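Local coordinates for protein dihydroorotate dehydrogenase (Schistosoma mansoni, PDB 6UY4) that probably oxidises (S)-dihydroorotate to orotate with a quinone as electron acceptor, using FMN, in the de novo synthesis of pyrimidines, at residues 268-273 with 312-317; 332-337 with 341-346. All coordinates share one frame; numbering follows the deposited sequence.

Contact 1: 268-273 with 312-317; sequences MIISNT and TDCLRK. With FMN (flavin mononucleotide), chain G.
In the TIM-type barrel of this flavoenzyme, strand 267-270 meets helix 305-321 through I270, which packs against C314 and L315. The helix leads on to strand 328-331, the parallel neighbour of 267-270, so the contact lies inside a beta-alpha-beta crossover and shows how a barrel strand can pack on the helical shell and hand on, through the loop at its end, to the cofactor. Both branches of I270 reach L315, at different atoms. With CG2 anti to its own backbone N, this methyl comes down on the helix backbone, 3.5 Å from L315 N, and also meets C314 SG at 3.7 Å. The thiol of C314, itself turned anti to the backbone N (chi1 180°), lies alongside that methyl. The longer branch meets the end of the leucine: I270 CD1 approaches L315 CD1 at 3.9 Å, and the two side chains cross at a slant, while L315 CB lies 3.9 Å from I270 CG2. V318, one turn further along the helix, adds to the cover of I270. On the far side of this helix R316 NH1 forms a salt bridge with D313 OD1 (2.9 Å), the carboxylate oxygen lying at the edge of the guanidinium and in its plane. Beyond I270 the strand ends at a cis peptide bond, and S271 points its CB toward the helix just as I270 does, instead of alternating. The S271 carbonyl then takes a weak hydrogen bond from the ribityl hydroxyl O3' of FMN (3.3 Å from S271 O). The side chains that meet between strand and helix are apolar, which implies that dispersion and burial hold this part of the barrel wall; in segment 268-273 the polar contact with FMN comes after the strand has given way to loop.

Contact 2: 332-337 with 341-346; sequences GGISCG and LSKLNA. With FMN (flavin mononucleotide), chain G.
The flat peptide carbonyl of G337 receives L341 N in the carbonyl plane (L341 N to G337 O 2.9 Å), with an N-H...acceptor angle of 156°; this is the first-turn bond of helix 337-346, with C336 as its N-cap. A second carbonyl, that of G332, is approached by the end of K343, whose CE lies 3.2 Å from G332 O. The lysine runs extended from the helix until a bend at chi4 (-62°) sets NZ where it hydrogen-bonds S311 and T312 of helix 305-321, still close to G332 O. Along the way its methylenes cross I334: K343 CD meets I334 CD1 at 3.6 Å, and K343 CE is equally close to I334 CG1. V351 of the next barrel strand also touches both side chains. On the phosphate side G333 N donates to FMN O1P (2.9 Å) and more weakly to FMN O2P (3.0 Å). The glycine-rich turn after strand 328-331 thus forms part of the phosphate site familiar from FMN-binding TIM barrels. One lysine joins apolar cover to buried polar ends, and its probable positive charge, set behind the turn, may add to the field in which the phosphate sits.

Both contacts are buried, with contact 1 somewhat nearer the centre of the chain. Contact 1 bridges distant sequence, strand to helix, within one crossover; contact 2 is local, folding the next strand's loop onto the helix that follows it. Their chemistry differs accordingly: side-chain hydrocarbon and a thiol in the first; in the second, backbone polar groups together with a long lysine whose methylenes lie on an isoleucine. The two helices also pack side by side, L315 CD2 lying 3.4 Å from K343 O and 4.2 Å from A346 CB, so L315 serves strand and neighbouring helix alike. At the cofactor, 268-273 serves the ribityl end and 332-337 the phosphate of the same FMN.

Contact 1: 268-273 with 312-317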
loop_
_atom_site.group_PDB
_atom_site.type_symbol
_atom_site.label_atom_id
_atom_site.label_comp_id
_atom_site.label_asym_id
_atom_site.label_seq_id
_atom_site.Cartn_x
_atom_site.Cartn_y
_atom_site.Cartn_z
ATOM N N MET A 268 -10.148 -4.120 5.779
ATOM C CA MET A 268 -9.890 -2.777 5.286
ATOM C C MET A 268 -8.436 -2.403 5.534
ATOM O O MET A 268 -7.777 -2.929 6.435
ATOM C CB MET A 268 -10.814 -1.745 5.943
ATOM C CG MET A 268 -12.281 -1.914 5.594
ATOM S SD MET A 268 -13.314 -0.629 6.320
ATOM C CE MET A 268 -12.545 0.837 5.638
ATOM N N ILE A 269 -7.946 -1.474 4.719
ATOM C CA ILE A 269 -6.579 -0.973 4.801
ATOM C C ILE A 269 -6.648 0.530 5.025
ATOM O O ILE A 269 -7.228 1.259 4.210
ATOM C CB ILE A 269 -5.772 -1.305 3.536
ATOM C CG1 ILE A 269 -5.607 -2.820 3.393
ATOM C CG2 ILE A 269 -4.419 -0.621 3.573
ATOM C CD1 ILE A 269 -4.813 -3.236 2.174
ATOM N N ILE A 270 -6.066 0.992 6.129
ATOM C CA ILE A 270 -6.086 2.401 6.513
ATOM C C ILE A 270 -4.648 2.821 6.793
ATOM O O ILE A 270 -4.040 2.349 7.761
ATOM C CB ILE A 270 -6.975 2.658 7.740
ATOM C CG1 ILE A 270 -8.400 2.149 7.504
ATOM C CG2 ILE A 270 -6.992 4.137 8.086
ATOM C CD1 ILE A 270 -8.654 0.750 8.030
ATOM N N SER A 271 -4.101 3.706 5.959
ATOM C CA SER A 271 -4.800 4.289 4.816
ATOM C C SER A 271 -3.827 4.542 3.669
ATOM O O SER A 271 -2.715 4.013 3.657
ATOM C CB SER A 271 -5.483 5.601 5.208
ATOM O OG SER A 271 -4.535 6.548 5.668
ATOM N N ASN A 272 -4.251 5.363 2.708
ATOM C CA ASN A 272 -3.390 5.752 1.597
ATOM C C ASN A 272 -2.683 7.062 1.929
ATOM O O ASN A 272 -2.343 7.308 3.091
ATOM C CB ASN A 272 -4.204 5.875 0.305
ATOM C CG ASN A 272 -3.365 5.642 -0.941
ATOM O OD1 ASN A 272 -2.268 6.185 -1.079
ATOM N ND2 ASN A 272 -3.877 4.824 -1.853
ATOM N N THR A 273 -2.464 7.911 0.929
ATOM C CA THR A 273 -1.742 9.161 1.109
ATOM C C THR A 273 -2.705 10.331 1.288
ATOM O O THR A 273 -3.891 10.253 0.957
ATOM C CB THR A 273 -0.815 9.428 -0.082
ATOM O OG1 THR A 273 -1.579 9.442 -1.293
ATOM C CG2 THR A 273 0.255 8.352 -0.176
ATOM N N THR A 312 -3.185 7.151 11.583
ATOM C CA THR A 312 -3.464 6.345 12.770
ATOM C C THR A 312 -4.805 6.727 13.386
ATOM O O THR A 312 -5.594 5.856 13.768
ATOM C CB THR A 312 -2.338 6.500 13.793
ATOM O OG1 THR A 312 -1.092 6.121 13.195
ATOM C CG2 THR A 312 -2.598 5.619 15.007
ATOM N N ASP A 313 -5.076 8.032 13.494
ATOM C CA ASP A 313 -6.368 8.481 14.007
ATOM C C ASP A 313 -7.511 7.959 13.149
ATOM O O ASP A 313 -8.534 7.503 13.675
ATOM C CB ASP A 313 -6.408 10.007 14.077
ATOM C CG ASP A 313 -5.520 10.566 15.172
ATOM O OD1 ASP A 313 -5.293 9.859 16.178
ATOM O OD2 ASP A 313 -5.058 11.719 15.030
ATOM N N CYS A 314 -7.353 8.016 11.823
ATOM C CA CYS A 314 -8.369 7.468 10.930
ATOM C C CYS A 314 -8.567 5.980 11.179
ATOM O O CYS A 314 -9.703 5.490 11.195
ATOM C CB CYS A 314 -7.980 7.724 9.476
ATOM S SG CYS A 314 -9.158 7.088 8.262
ATOM N N LEU A 315 -7.470 5.246 11.385
ATOM C CA LEU A 315 -7.567 3.829 11.717
ATOM C C LEU A 315 -8.321 3.625 13.025
ATOM O O LEU A 315 -9.197 2.759 13.123
ATOM C CB LEU A 315 -6.169 3.217 11.806
ATOM C CG LEU A 315 -6.089 1.791 12.352
ATOM C CD1 LEU A 315 -6.722 0.810 11.380
ATOM C CD2 LEU A 315 -4.649 1.403 12.655
ATOM N N ARG A 316 -7.989 4.422 14.044
ATOM C CA ARG A 316 -8.668 4.305 15.329
ATOM C C ARG A 316 -10.159 4.595 15.202
ATOM O O ARG A 316 -10.966 4.030 15.950
ATOM C CB ARG A 316 -8.017 5.244 16.348
ATOM C CG ARG A 316 -8.491 5.042 17.780
ATOM C CD ARG A 316 -7.707 5.900 18.765
ATOM N NE ARG A 316 -6.293 5.536 18.821
ATOM C CZ ARG A 316 -5.307 6.282 18.329
ATOM N NH1 ARG A 316 -5.578 7.441 17.745
ATOM N NH2 ARG A 316 -4.050 5.870 18.425
ATOM N N LYS A 317 -10.545 5.456 14.258
ATOM C CA LYS A 317 -11.963 5.710 14.023
ATOM C C LYS A 317 -12.635 4.508 13.371
ATOM O O LYS A 317 -13.684 4.044 13.832
ATOM C CB LYS A 317 -12.143 6.957 13.155
ATOM C CG LYS A 317 -11.860 8.273 13.863
ATOM C CD LYS A 317 -12.164 9.456 12.952
ATOM C CE LYS A 317 -11.954 10.781 13.666
HETATM N N1 FMN G . -1.018 2.753 -2.824
HETATM C C2 FMN G . -1.840 1.950 -3.589
HETATM O O2 FMN G . -2.847 1.450 -3.091
HETATM N N3 FMN G . -1.535 1.704 -4.911
HETATM C C4 FMN G . -0.406 2.260 -5.477
HETATM O O4 FMN G . -0.135 2.041 -6.657
HETATM C C4A FMN G . 0.424 3.070 -4.712
HETATM N N5 FMN G . 1.553 3.630 -5.272
HETATM C C5A FMN G . 2.378 4.430 -4.510
HETATM C C6 FMN G . 3.516 4.990 -5.082
HETATM C C7 FMN G . 4.351 5.800 -4.322
HETATM C C7M FMN G . 5.577 6.402 -4.945
HETATM C C8 FMN G . 4.049 6.050 -2.987
HETATM C C8M FMN G . 4.949 6.924 -2.164
HETATM C C9 FMN G . 2.909 5.490 -2.417
HETATM C C9A FMN G . 2.071 4.678 -3.175
HETATM N N10 FMN G . 0.938 4.114 -2.614
HETATM C C10 FMN G . 0.114 3.315 -3.381
HETATM C "C1'" FMN G . 0.580 4.369 -1.181
HETATM C "C2'" FMN G . 1.257 3.351 -0.271
HETATM O "O2'" FMN G . 0.939 2.044 -0.695
HETATM C "C3'" FMN G . 0.802 3.523 1.171
HETATM O "O3'" FMN G . -0.608 3.523 1.224
HETATM C "C4'" FMN G . 1.329 4.810 1.796
HETATM O "O4'" FMN G . 2.498 5.246 1.136
HETATM C "C5'" FMN G . 1.647 4.544 3.258
HETATM O "O5'" FMN G . 2.374 5.610 3.815
HETATM P P FMN G . 3.882 5.342 4.301
HETATM O O1P FMN G . 4.408 6.612 4.920
HETATM O O2P FMN G . 3.920 4.205 5.295
HETATM O O3P FMN G . 4.720 4.996 3.097
#

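Contact 2: 332-337 with 341-346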
loop_
_atom_site.group_PDB
_atom_site.type_symbol
_atom_site.label_atom_id
_atom_site.label_comp_id
_atom_site.label_asym_id
_atom_site.label_seq_id
_atom_site.Cartn_x
_atom_site.Cartn_y
_atom_site.Cartn_z
ATOM N N GLY A 332 0.903 3.805 6.867
ATOM C CA GLY A 332 1.123 5.236 6.834
ATOM C C GLY A 332 2.037 5.774 7.914
ATOM O O GLY A 332 1.639 5.887 9.078
ATOM N N GLY A 333 3.265 6.116 7.536
ATOM C CA GLY A 333 4.170 6.793 8.442
ATOM C C GLY A 333 4.856 5.921 9.465
ATOM O O GLY A 333 5.363 6.444 10.462
ATOM N N ILE A 334 4.895 4.608 9.257
ATOM C CA ILE A 334 5.582 3.712 10.181
ATOM C C ILE A 334 7.079 3.812 9.912
ATOM O O ILE A 334 7.556 3.410 8.849
ATOM C CB ILE A 334 5.089 2.268 10.042
ATOM C CG1 ILE A 334 3.654 2.144 10.550
ATOM C CG2 ILE A 334 6.004 1.318 10.798
ATOM C CD1 ILE A 334 3.119 0.735 10.503
ATOM N N SER A 335 7.826 4.350 10.878
ATOM C CA SER A 335 9.273 4.455 10.768
ATOM C C SER A 335 10.036 3.710 11.854
ATOM O O SER A 335 11.245 3.504 11.697
ATOM C CB SER A 335 9.710 5.929 10.784
ATOM O OG SER A 335 9.220 6.620 9.649
ATOM N N CYS A 336 9.380 3.306 12.938
ATOM C CA CYS A 336 10.026 2.552 14.003
ATOM C C CYS A 336 9.003 1.572 14.573
ATOM O O CYS A 336 7.911 1.395 14.019
ATOM C CB CYS A 336 10.603 3.499 15.064
ATOM S SG CYS A 336 9.376 4.502 15.918
ATOM N N GLY A 337 9.359 0.935 15.694
ATOM C CA GLY A 337 8.506 -0.109 16.240
ATOM C C GLY A 337 7.292 0.438 16.970
ATOM O O GLY A 337 6.209 -0.146 16.911
ATOM N N LEU A 341 3.289 -0.437 16.702
ATOM C CA LEU A 341 2.563 -0.858 17.895
ATOM C C LEU A 341 1.375 0.057 18.168
ATOM O O LEU A 341 0.331 -0.399 18.649
ATOM C CB LEU A 341 3.503 -0.895 19.099
ATOM C CG LEU A 341 2.897 -1.436 20.395
ATOM C CD1 LEU A 341 2.282 -2.807 20.159
ATOM C CD2 LEU A 341 3.942 -1.499 21.497
ATOM N N SER A 342 1.516 1.351 17.868
ATOM C CA SER A 342 0.389 2.268 18.009
ATOM C C SER A 342 -0.755 1.871 17.084
ATOM O O SER A 342 -1.924 1.883 17.488
ATOM C CB SER A 342 0.838 3.701 17.724
ATOM O OG SER A 342 1.868 4.102 18.612
ATOM N N LYS A 343 -0.434 1.503 15.841
ATOM C CA LYS A 343 -1.467 1.077 14.904
ATOM C C LYS A 343 -2.074 -0.257 15.319
ATOM O O LYS A 343 -3.293 -0.443 15.229
ATOM C CB LYS A 343 -0.894 0.984 13.490
ATOM C CG LYS A 343 -0.522 2.323 12.871
ATOM C CD LYS A 343 -0.109 2.162 11.416
ATOM C CE LYS A 343 0.289 3.494 10.799
ATOM N NZ LYS A 343 -0.839 4.466 10.773
ATOM N N LEU A 344 -1.243 -1.199 15.773
ATOM C CA LEU A 344 -1.765 -2.495 16.199
ATOM C C LEU A 344 -2.663 -2.354 17.422
ATOM O O LEU A 344 -3.690 -3.036 17.524
ATOM C CB LEU A 344 -0.613 -3.461 16.483
ATOM C CG LEU A 344 0.212 -3.922 15.279
ATOM C CD1 LEU A 344 1.314 -4.871 15.718
ATOM C CD2 LEU A 344 -0.672 -4.579 14.229
ATOM N N ASN A 345 -2.299 -1.475 18.358
ATOM C CA ASN A 345 -3.154 -1.248 19.518
ATOM C C ASN A 345 -4.417 -0.484 19.145
ATOM O O ASN A 345 -5.445 -0.624 19.816
ATOM C CB ASN A 345 -2.387 -0.498 20.607
ATOM C CG ASN A 345 -1.303 -1.343 21.245
ATOM O OD1 ASN A 345 -1.407 -2.569 21.298
ATOM N ND2 ASN A 345 -0.256 -0.691 21.737
ATOM N N ALA A 346 -4.362 0.322 18.082
ATOM C CA ALA A 346 -5.525 1.091 17.654
ATOM C C ALA A 346 -6.587 0.233 16.980
ATOM O O ALA A 346 -7.721 0.697 16.821
ATOM C CB ALA A 346 -5.093 2.214 16.710
HETATM N N1 FMN G . -1.018 2.753 -2.824
HETATM C C2 FMN G . -1.840 1.950 -3.589
HETATM O O2 FMN G . -2.847 1.450 -3.091
HETATM N N3 FMN G . -1.535 1.704 -4.911
HETATM C C4 FMN G . -0.406 2.260 -5.477
HETATM O O4 FMN G . -0.135 2.041 -6.657
HETATM C C4A FMN G . 0.424 3.070 -4.712
HETATM N N5 FMN G . 1.553 3.630 -5.272
HETATM C C5A FMN G . 2.378 4.430 -4.510
HETATM C C6 FMN G . 3.516 4.990 -5.082
HETATM C C7 FMN G . 4.351 5.800 -4.322
HETATM C C7M FMN G . 5.577 6.402 -4.945
HETATM C C8 FMN G . 4.049 6.050 -2.987
HETATM C C8M FMN G . 4.949 6.924 -2.164
HETATM C C9 FMN G . 2.909 5.490 -2.417
HETATM C C9A FMN G . 2.071 4.678 -3.175
HETATM N N10 FMN G . 0.938 4.114 -2.614
HETATM C C10 FMN G . 0.114 3.315 -3.381
HETATM C "C1'" FMN G . 0.580 4.369 -1.181
HETATM C "C2'" FMN G . 1.257 3.351 -0.271
HETATM O "O2'" FMN G . 0.939 2.044 -0.695
HETATM C "C3'" FMN G . 0.802 3.523 1.171
HETATM O "O3'" FMN G . -0.608 3.523 1.224
HETATM C "C4'" FMN G . 1.329 4.810 1.796
HETATM O "O4'" FMN G . 2.498 5.246 1.136
HETATM C "C5'" FMN G . 1.647 4.544 3.258
HETATM O "O5'" FMN G . 2.374 5.610 3.815
HETATM P P FMN G . 3.882 5.342 4.301
HETATM O O1P FMN G . 4.408 6.612 4.920
HETATM O O2P FMN G . 3.920 4.205 5.295
HETATM O O3P FMN G . 4.720 4.996 3.097
#